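Local structure of leucine aminopeptidase 2, chloroplastic (Streptomyces sp. BC16019, 5LHK) at residues 240-245 and 308-313; 368-373 and 456-461; 261-266 and 282-287. The protein probably removes unsubstituted N-terminal amino acids from peptides, as a manganese-binding metalloaminopeptidase of the M17 family. All coordinates share one frame; numbering follows the deposited sequence.

Contact 1. Residues 240-245 and 308-313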
# COMPACT_ATOMS: atom_id res chain seq x y z
N TYR A 240 -4.92 1.11 -38.18
CA TYR A 240 -6.25 1.68 -38.23
C TYR A 240 -7.04 1.04 -39.37
O TYR A 240 -6.56 0.97 -40.50
CB TYR A 240 -6.18 3.20 -38.39
CG TYR A 240 -7.55 3.83 -38.47
CD1 TYR A 240 -8.40 3.81 -37.37
CD2 TYR A 240 -8.01 4.40 -39.66
CE1 TYR A 240 -9.67 4.38 -37.43
CE2 TYR A 240 -9.26 4.98 -39.73
CZ TYR A 240 -10.10 4.97 -38.62
OH TYR A 240 -11.36 5.54 -38.72
N VAL A 241 -8.24 0.56 -39.05
CA VAL A 241 -9.06 -0.20 -39.99
C VAL A 241 -10.44 0.45 -40.10
O VAL A 241 -11.05 0.78 -39.07
CB VAL A 241 -9.20 -1.67 -39.55
CG1 VAL A 241 -9.97 -2.49 -40.59
CG2 VAL A 241 -7.83 -2.29 -39.31
N GLU A 242 -10.90 0.64 -41.34
CA GLU A 242 -12.30 1.05 -41.60
C GLU A 242 -13.04 -0.06 -42.32
O GLU A 242 -12.51 -0.63 -43.28
CB GLU A 242 -12.38 2.38 -42.35
CG GLU A 242 -12.26 3.55 -41.38
CD GLU A 242 -12.17 4.93 -42.01
OE1 GLU A 242 -12.00 5.08 -43.24
OE2 GLU A 242 -12.25 5.89 -41.24
N LEU A 243 -14.23 -0.37 -41.84
CA LEU A 243 -15.10 -1.43 -42.39
C LEU A 243 -16.38 -0.78 -42.81
O LEU A 243 -16.95 -0.03 -42.02
CB LEU A 243 -15.49 -2.42 -41.29
CG LEU A 243 -14.68 -3.67 -41.07
CD1 LEU A 243 -15.30 -4.46 -39.93
CD2 LEU A 243 -14.67 -4.50 -42.34
N THR A 244 -16.90 -1.09 -43.99
CA THR A 244 -18.19 -0.54 -44.39
C THR A 244 -19.13 -1.63 -44.88
O THR A 244 -18.80 -2.39 -45.78
CB THR A 244 -18.01 0.58 -45.43
OG1 THR A 244 -17.07 1.53 -44.93
CG2 THR A 244 -19.31 1.29 -45.69
N TYR A 245 -20.30 -1.70 -44.24
CA TYR A 245 -21.45 -2.43 -44.74
C TYR A 245 -22.32 -1.45 -45.53
O TYR A 245 -22.83 -0.48 -44.98
CB TYR A 245 -22.25 -3.04 -43.60
CG TYR A 245 -23.59 -3.62 -44.02
CD1 TYR A 245 -23.67 -4.77 -44.80
CD2 TYR A 245 -24.77 -3.02 -43.62
CE1 TYR A 245 -24.90 -5.30 -45.19
CE2 TYR A 245 -26.01 -3.53 -44.00
CZ TYR A 245 -26.07 -4.67 -44.78
OH TYR A 245 -27.31 -5.17 -45.13
N ARG A 308 -20.54 2.12 -41.02
CA ARG A 308 -19.08 2.14 -41.11
C ARG A 308 -18.50 1.85 -39.73
O ARG A 308 -18.93 2.43 -38.75
CB ARG A 308 -18.54 3.48 -41.65
CG ARG A 308 -17.01 3.46 -41.89
CD ARG A 308 -16.44 4.60 -42.75
NE ARG A 308 -16.96 4.59 -44.13
CZ ARG A 308 -18.02 5.28 -44.58
NH1 ARG A 308 -18.75 6.08 -43.79
NH2 ARG A 308 -18.37 5.15 -45.87
N GLY A 309 -17.53 0.94 -39.68
CA GLY A 309 -16.75 0.65 -38.49
C GLY A 309 -15.42 1.36 -38.57
O GLY A 309 -14.80 1.39 -39.64
N HIS A 310 -14.97 1.93 -37.46
CA HIS A 310 -13.71 2.67 -37.37
C HIS A 310 -12.97 2.07 -36.18
O HIS A 310 -13.45 2.16 -35.03
CB HIS A 310 -13.96 4.15 -37.10
CG HIS A 310 -14.92 4.79 -38.05
ND1 HIS A 310 -16.29 4.69 -37.90
CD2 HIS A 310 -14.72 5.56 -39.14
CE1 HIS A 310 -16.89 5.36 -38.86
NE2 HIS A 310 -15.96 5.91 -39.63
N LEU A 311 -11.82 1.43 -36.46
CA LEU A 311 -11.10 0.62 -35.46
C LEU A 311 -9.63 1.02 -35.29
O LEU A 311 -8.76 0.55 -36.02
CB LEU A 311 -11.16 -0.86 -35.85
CG LEU A 311 -12.46 -1.67 -35.83
CD1 LEU A 311 -13.43 -1.26 -34.72
CD2 LEU A 311 -13.14 -1.63 -37.18
N PRO A 312 -9.33 1.86 -34.28
CA PRO A 312 -7.93 2.10 -33.95
C PRO A 312 -7.37 0.96 -33.10
O PRO A 312 -7.99 0.58 -32.11
CB PRO A 312 -8.00 3.40 -33.14
CG PRO A 312 -9.33 3.36 -32.47
CD PRO A 312 -10.24 2.67 -33.45
N LEU A 313 -6.22 0.43 -33.52
CA LEU A 313 -5.61 -0.75 -32.91
C LEU A 313 -4.18 -0.43 -32.47
O LEU A 313 -3.38 0.05 -33.27
CB LEU A 313 -5.59 -1.93 -33.89
CG LEU A 313 -6.86 -2.18 -34.70
CD1 LEU A 313 -6.63 -3.33 -35.65
CD2 LEU A 313 -8.05 -2.48 -33.80
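V241 and L311 form a hydrogen-bonded pair of the antiparallel ladder between strands 240-245 and 308-313, and L243 and G309 form the next. Each pair exchanges two backbone bonds, with G309 N donating a hydrogen bond to L243 O at 2.6 Å and L311 N one to V241 O at 2.8 Å. Three CA-H...O contacts fill in the ladder, among them E242 CA to G309 O at 3.2 Å.

Polar and aromatic groups gather on the face of Y240, E242 and H310. With CG anti to the backbone N (chi1 179°), the Y240 ring leans across the neighbouring strand, its edge toward P312, and Y240 OH sits in the plane at the edge of the H310 ring, 3.4 Å from H310 CD2. The same hydroxyl donates to E242 OE2 at 2.7 Å, on the anti side and 27° out of the plane of the carboxylate, which itself stands 86° from the imidazole. E242 OE2 also forms a salt bridge with R356.

Apolar contacts occupy the other face. V241 CG2 lies 4.0 Å from L313 CD1, and L243 CD1 approaches L311 CD2 more loosely, at 4.5 Å.

Within the catalytic domain, helices 193-207 and 286-301 cover the V241, L243 and L311 face, while helix 345-358 packs on Y240, H310 and P312. Strand 210-214 continues the sheet beyond 240-245, and H310 ND1 reaches L258 O of strand 255-263 on the far side.

Contact 2. Residues 368-373 and 456-461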
# COMPACT_ATOMS: atom_id res chain seq x y z
N VAL A 368 -23.06 8.54 -34.68
CA VAL A 368 -21.84 7.84 -34.26
C VAL A 368 -22.05 7.18 -32.90
O VAL A 368 -22.47 7.83 -31.96
CB VAL A 368 -20.66 8.81 -34.16
CG1 VAL A 368 -19.41 8.12 -33.63
CG2 VAL A 368 -20.40 9.43 -35.52
N VAL A 369 -21.74 5.88 -32.81
CA VAL A 369 -21.78 5.14 -31.54
C VAL A 369 -20.39 4.59 -31.30
O VAL A 369 -19.84 3.91 -32.19
CB VAL A 369 -22.78 3.98 -31.58
CG1 VAL A 369 -22.72 3.14 -30.31
CG2 VAL A 369 -24.18 4.52 -31.81
N ASP A 370 -19.80 4.91 -30.16
CA ASP A 370 -18.51 4.31 -29.80
C ASP A 370 -18.69 3.26 -28.71
O ASP A 370 -19.57 3.38 -27.85
CB ASP A 370 -17.45 5.36 -29.44
CG ASP A 370 -17.58 5.87 -28.03
OD1 ASP A 370 -17.23 5.12 -27.10
OD2 ASP A 370 -18.01 7.01 -27.85
N VAL A 371 -17.86 2.22 -28.77
CA VAL A 371 -17.88 1.12 -27.82
C VAL A 371 -16.45 0.93 -27.35
O VAL A 371 -15.53 0.83 -28.18
CB VAL A 371 -18.44 -0.17 -28.45
CG1 VAL A 371 -18.64 -1.24 -27.39
CG2 VAL A 371 -19.77 0.11 -29.15
N ALA A 372 -16.25 0.90 -26.04
CA ALA A 372 -14.92 0.92 -25.46
C ALA A 372 -14.88 0.33 -24.05
O ALA A 372 -15.72 0.65 -23.21
CB ALA A 372 -14.42 2.35 -25.44
N THR A 373 -13.90 -0.54 -23.81
CA THR A 373 -13.53 -0.95 -22.46
C THR A 373 -12.69 0.18 -21.84
O THR A 373 -11.46 0.09 -21.72
CB THR A 373 -12.72 -2.26 -22.49
OG1 THR A 373 -11.62 -2.11 -23.40
CG2 THR A 373 -13.62 -3.42 -22.97
N VAL A 456 -24.03 16.16 -34.66
CA VAL A 456 -24.05 14.72 -34.96
C VAL A 456 -24.52 14.00 -33.69
O VAL A 456 -23.86 14.09 -32.67
CB VAL A 456 -22.65 14.21 -35.39
CG1 VAL A 456 -22.64 12.70 -35.62
CG2 VAL A 456 -22.19 14.94 -36.65
N PRO A 457 -25.68 13.31 -33.75
CA PRO A 457 -26.07 12.47 -32.62
C PRO A 457 -24.99 11.42 -32.30
O PRO A 457 -24.41 10.83 -33.21
CB PRO A 457 -27.36 11.80 -33.10
CG PRO A 457 -27.92 12.71 -34.13
CD PRO A 457 -26.73 13.35 -34.79
N TRP A 458 -24.74 11.21 -31.01
CA TRP A 458 -23.65 10.35 -30.57
C TRP A 458 -24.02 9.60 -29.31
O TRP A 458 -24.71 10.13 -28.43
CB TRP A 458 -22.39 11.20 -30.38
CG TRP A 458 -21.33 10.63 -29.47
CD1 TRP A 458 -20.43 9.65 -29.78
CD2 TRP A 458 -21.06 11.01 -28.12
NE1 TRP A 458 -19.61 9.40 -28.71
CE2 TRP A 458 -19.98 10.23 -27.68
CE3 TRP A 458 -21.62 11.95 -27.25
CZ2 TRP A 458 -19.45 10.36 -26.39
CZ3 TRP A 458 -21.10 12.08 -25.97
CH2 TRP A 458 -20.03 11.28 -25.55
N ALA A 459 -23.58 8.34 -29.23
CA ALA A 459 -23.71 7.57 -28.00
C ALA A 459 -22.39 6.88 -27.70
O ALA A 459 -21.67 6.49 -28.62
CB ALA A 459 -24.83 6.55 -28.09
N HIS A 460 -22.09 6.74 -26.41
CA HIS A 460 -20.85 6.13 -25.93
C HIS A 460 -21.19 5.00 -24.98
O HIS A 460 -21.95 5.20 -24.03
CB HIS A 460 -20.01 7.21 -25.25
CG HIS A 460 -18.96 6.69 -24.32
ND1 HIS A 460 -18.02 5.77 -24.71
CD2 HIS A 460 -18.67 7.01 -23.04
CE1 HIS A 460 -17.20 5.52 -23.70
NE2 HIS A 460 -17.57 6.26 -22.68
N LEU A 461 -20.63 3.82 -25.26
CA LEU A 461 -20.86 2.62 -24.47
C LEU A 461 -19.55 2.21 -23.81
O LEU A 461 -18.61 1.83 -24.50
CB LEU A 461 -21.35 1.48 -25.36
CG LEU A 461 -22.83 1.41 -25.72
CD1 LEU A 461 -23.33 2.72 -26.27
CD2 LEU A 461 -23.06 0.28 -26.73
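D370 holds both W458 and H460 with its carboxylate, one ring on each oxygen, across two parallel strands whose axes run 10° apart. H460 ND1 donates to the syn lone pair of D370 OD1 at 2.6 Å, while W458 NE1 donates to D370 OD2 at 3.0 Å, nearly along the C-O axis of that oxygen. Both rings are turned only about 30° from the carboxylate plane, and each receives its oxygen at the edge. The aspartate reaches them because its CG stands between the backbone N and the carbonyl carbon (chi1 81°), which swings the carboxylate across to strand 458-461. Replacing D370 by an alanine is likely to leave the indole and imidazole N-H groups without their shared acceptor in a buried setting and free the H460 ring to turn.

Five backbone hydrogen bonds also hold the strands tightly, from V368 N to P457 O at one end to A372 N and L461 O at the other. On the opposite face from D370 the fit is less intimate, with V369 CG1 and L461 CD1 4.1 Å apart and V369 CG2 4.3 Å from A459 CB. The loose side is the loop that leads into strand 458-461, where V456 and P457 are partly exposed and contribute little surface; the one side-chain touch there is V368 CG2 to V456 CG1 at 4.0 Å.

Helix 440-449 covers D370 and H460, and strand 255-263 flanks 368-372 on its other edge. Strands 368-372 and 458-461 are parallel neighbours in the mixed, helix-covered sheet of the M17 catalytic domain, and A372 packs against the manganese ligand K261.

Contact 3. Residues 261-266 and 282-287; sequences KGVTFD and KADMGG. With MN (manganese (II) ion), chain B; MN (manganese (II) ion), chain C.
The backbone of 261-266 turns a corner at T264 and passes the type I turn A283-G286, with only a weak bond, V263 N to D284 O at 3.4 Å, directly joining the segments. Together they build much of the two-manganese site of the M17 aminopeptidase, at the start of the beta-alpha-beta unit formed by strand 265-266, helix 286-301 and strand 306-316.

A water strengthens the backbone link, donating to K261 O and D284 O and accepting from G287 N in the first turn of the helix. M285, the N-cap residue, sets CB against G262 CA, and with CG between the backbone N and the carbonyl carbon (chi1 41°) brings CG to 3.7 Å from T264 CA.

K261 runs fully extended, CG anti to the backbone N (chi1 177°), past D284 O to bring NZ to the first manganese at 2.4 Å. D284 points the same way as V263 beside it and binds that ion through OD2 at 2.0 Å, while T373 holds D284 OD1 by a hydrogen bond, fixing the carboxylate's rotation. N316 grips D266 OD1 in a similar way. E345 completes the first ion's shell and binds the second as well; D343 binds the second.

One oxygen serves both metals: D266 OD2 lies 2.4 Å from the first manganese and 2.1 Å from the second, and a water bridges the same two ions.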
# COMPACT_ATOMS: atom_id res chain seq x y z
N LYS A 261 -12.81 0.79 -29.63
CA LYS A 261 -11.48 0.86 -29.04
C LYS A 261 -10.78 -0.50 -29.13
O LYS A 261 -11.25 -1.48 -28.55
CB LYS A 261 -11.57 1.29 -27.58
CG LYS A 261 -10.23 1.32 -26.85
CD LYS A 261 -10.41 1.45 -25.36
CE LYS A 261 -9.10 1.27 -24.63
NZ LYS A 261 -9.29 1.48 -23.17
N GLY A 262 -9.66 -0.54 -29.85
CA GLY A 262 -8.91 -1.77 -30.09
C GLY A 262 -7.51 -1.78 -29.49
O GLY A 262 -6.54 -2.06 -30.18
N VAL A 263 -7.39 -1.50 -28.21
CA VAL A 263 -6.10 -1.63 -27.54
C VAL A 263 -5.91 -3.12 -27.29
O VAL A 263 -6.56 -3.70 -26.42
CB VAL A 263 -6.01 -0.79 -26.26
CG1 VAL A 263 -4.68 -1.02 -25.55
CG2 VAL A 263 -6.17 0.69 -26.60
N THR A 264 -5.05 -3.74 -28.08
CA THR A 264 -4.90 -5.18 -28.05
C THR A 264 -4.20 -5.66 -26.79
O THR A 264 -4.37 -6.80 -26.40
CB THR A 264 -4.15 -5.70 -29.29
OG1 THR A 264 -2.85 -5.10 -29.36
CG2 THR A 264 -4.96 -5.38 -30.54
N PHE A 265 -3.41 -4.77 -26.18
CA PHE A 265 -2.79 -5.04 -24.89
C PHE A 265 -2.56 -3.73 -24.17
O PHE A 265 -1.80 -2.88 -24.65
CB PHE A 265 -1.46 -5.77 -25.08
CG PHE A 265 -0.83 -6.19 -23.79
CD1 PHE A 265 -1.39 -7.20 -23.02
CD2 PHE A 265 0.32 -5.55 -23.32
CE1 PHE A 265 -0.82 -7.58 -21.81
CE2 PHE A 265 0.90 -5.92 -22.12
CZ PHE A 265 0.33 -6.95 -21.36
N ASP A 266 -3.21 -3.57 -23.02
CA ASP A 266 -3.05 -2.38 -22.20
C ASP A 266 -2.25 -2.67 -20.93
O ASP A 266 -2.81 -3.05 -19.92
CB ASP A 266 -4.42 -1.80 -21.86
CG ASP A 266 -4.34 -0.43 -21.20
OD1 ASP A 266 -3.23 0.15 -21.13
OD2 ASP A 266 -5.41 0.08 -20.76
N LYS A 282 -5.17 -8.06 -22.11
CA LYS A 282 -5.50 -8.47 -23.48
C LYS A 282 -6.95 -8.14 -23.92
O LYS A 282 -7.24 -8.17 -25.12
CB LYS A 282 -5.29 -9.98 -23.63
CG LYS A 282 -6.32 -10.83 -22.90
CD LYS A 282 -6.15 -12.33 -23.12
CE LYS A 282 -7.20 -13.08 -22.32
NZ LYS A 282 -7.05 -14.55 -22.48
N ALA A 283 -7.84 -7.91 -22.95
CA ALA A 283 -9.27 -7.69 -23.21
C ALA A 283 -9.63 -6.24 -23.49
O ALA A 283 -10.80 -5.91 -23.63
CB ALA A 283 -10.10 -8.19 -22.02
N ASP A 284 -8.62 -5.37 -23.62
CA ASP A 284 -8.86 -3.95 -23.78
C ASP A 284 -9.25 -3.59 -25.23
O ASP A 284 -9.35 -2.42 -25.59
CB ASP A 284 -7.62 -3.18 -23.30
CG ASP A 284 -7.94 -1.78 -22.83
OD1 ASP A 284 -9.04 -1.56 -22.27
OD2 ASP A 284 -7.08 -0.89 -23.02
N MET A 285 -9.47 -4.61 -26.06
CA MET A 285 -9.94 -4.44 -27.44
C MET A 285 -11.38 -4.96 -27.60
O MET A 285 -11.84 -5.17 -28.73
CB MET A 285 -8.96 -5.11 -28.44
CG MET A 285 -8.39 -6.48 -28.04
SD MET A 285 -9.59 -7.73 -27.54
CE MET A 285 -10.35 -8.13 -29.10
N GLY A 286 -12.08 -5.13 -26.48
CA GLY A 286 -13.45 -5.64 -26.46
C GLY A 286 -14.44 -4.77 -27.23
O GLY A 286 -15.38 -5.29 -27.84
N GLY A 287 -14.22 -3.46 -27.20
CA GLY A 287 -15.05 -2.55 -27.96
C GLY A 287 -14.88 -2.76 -29.46
O GLY A 287 -15.87 -2.84 -30.19
MN MN B . -7.30 0.83 -21.98
MN MN C . -5.47 1.97 -19.76
O HOH W 1 -12.32 -1.68 -26.01
O HOH W 2 -7.75 2.09 -20.22
O HOH W 3 -6.99 1.43 -17.78

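In the fold
From the N terminus, strand 240-245 comes first and pairs with strand 308-313, closing a loop of 62 residues (contact 1). Nested inside that loop is contact 3, which closes a much shorter one of 15 residues before helix 286-301 leads on to strand 306-316. Contact 2 opens after contact 1 has closed, joining 368-373 to 456-461 across 82 residues. All three belong to the catalytic domain and reach one mixed sheet, with strand 255-263 between 306-316 and 367-372. Contact 3 touches both others: L313 packs on G262, and T373 O probably accepts a hydrogen bond from K261 NZ. Contacts 1 and 2 do not touch.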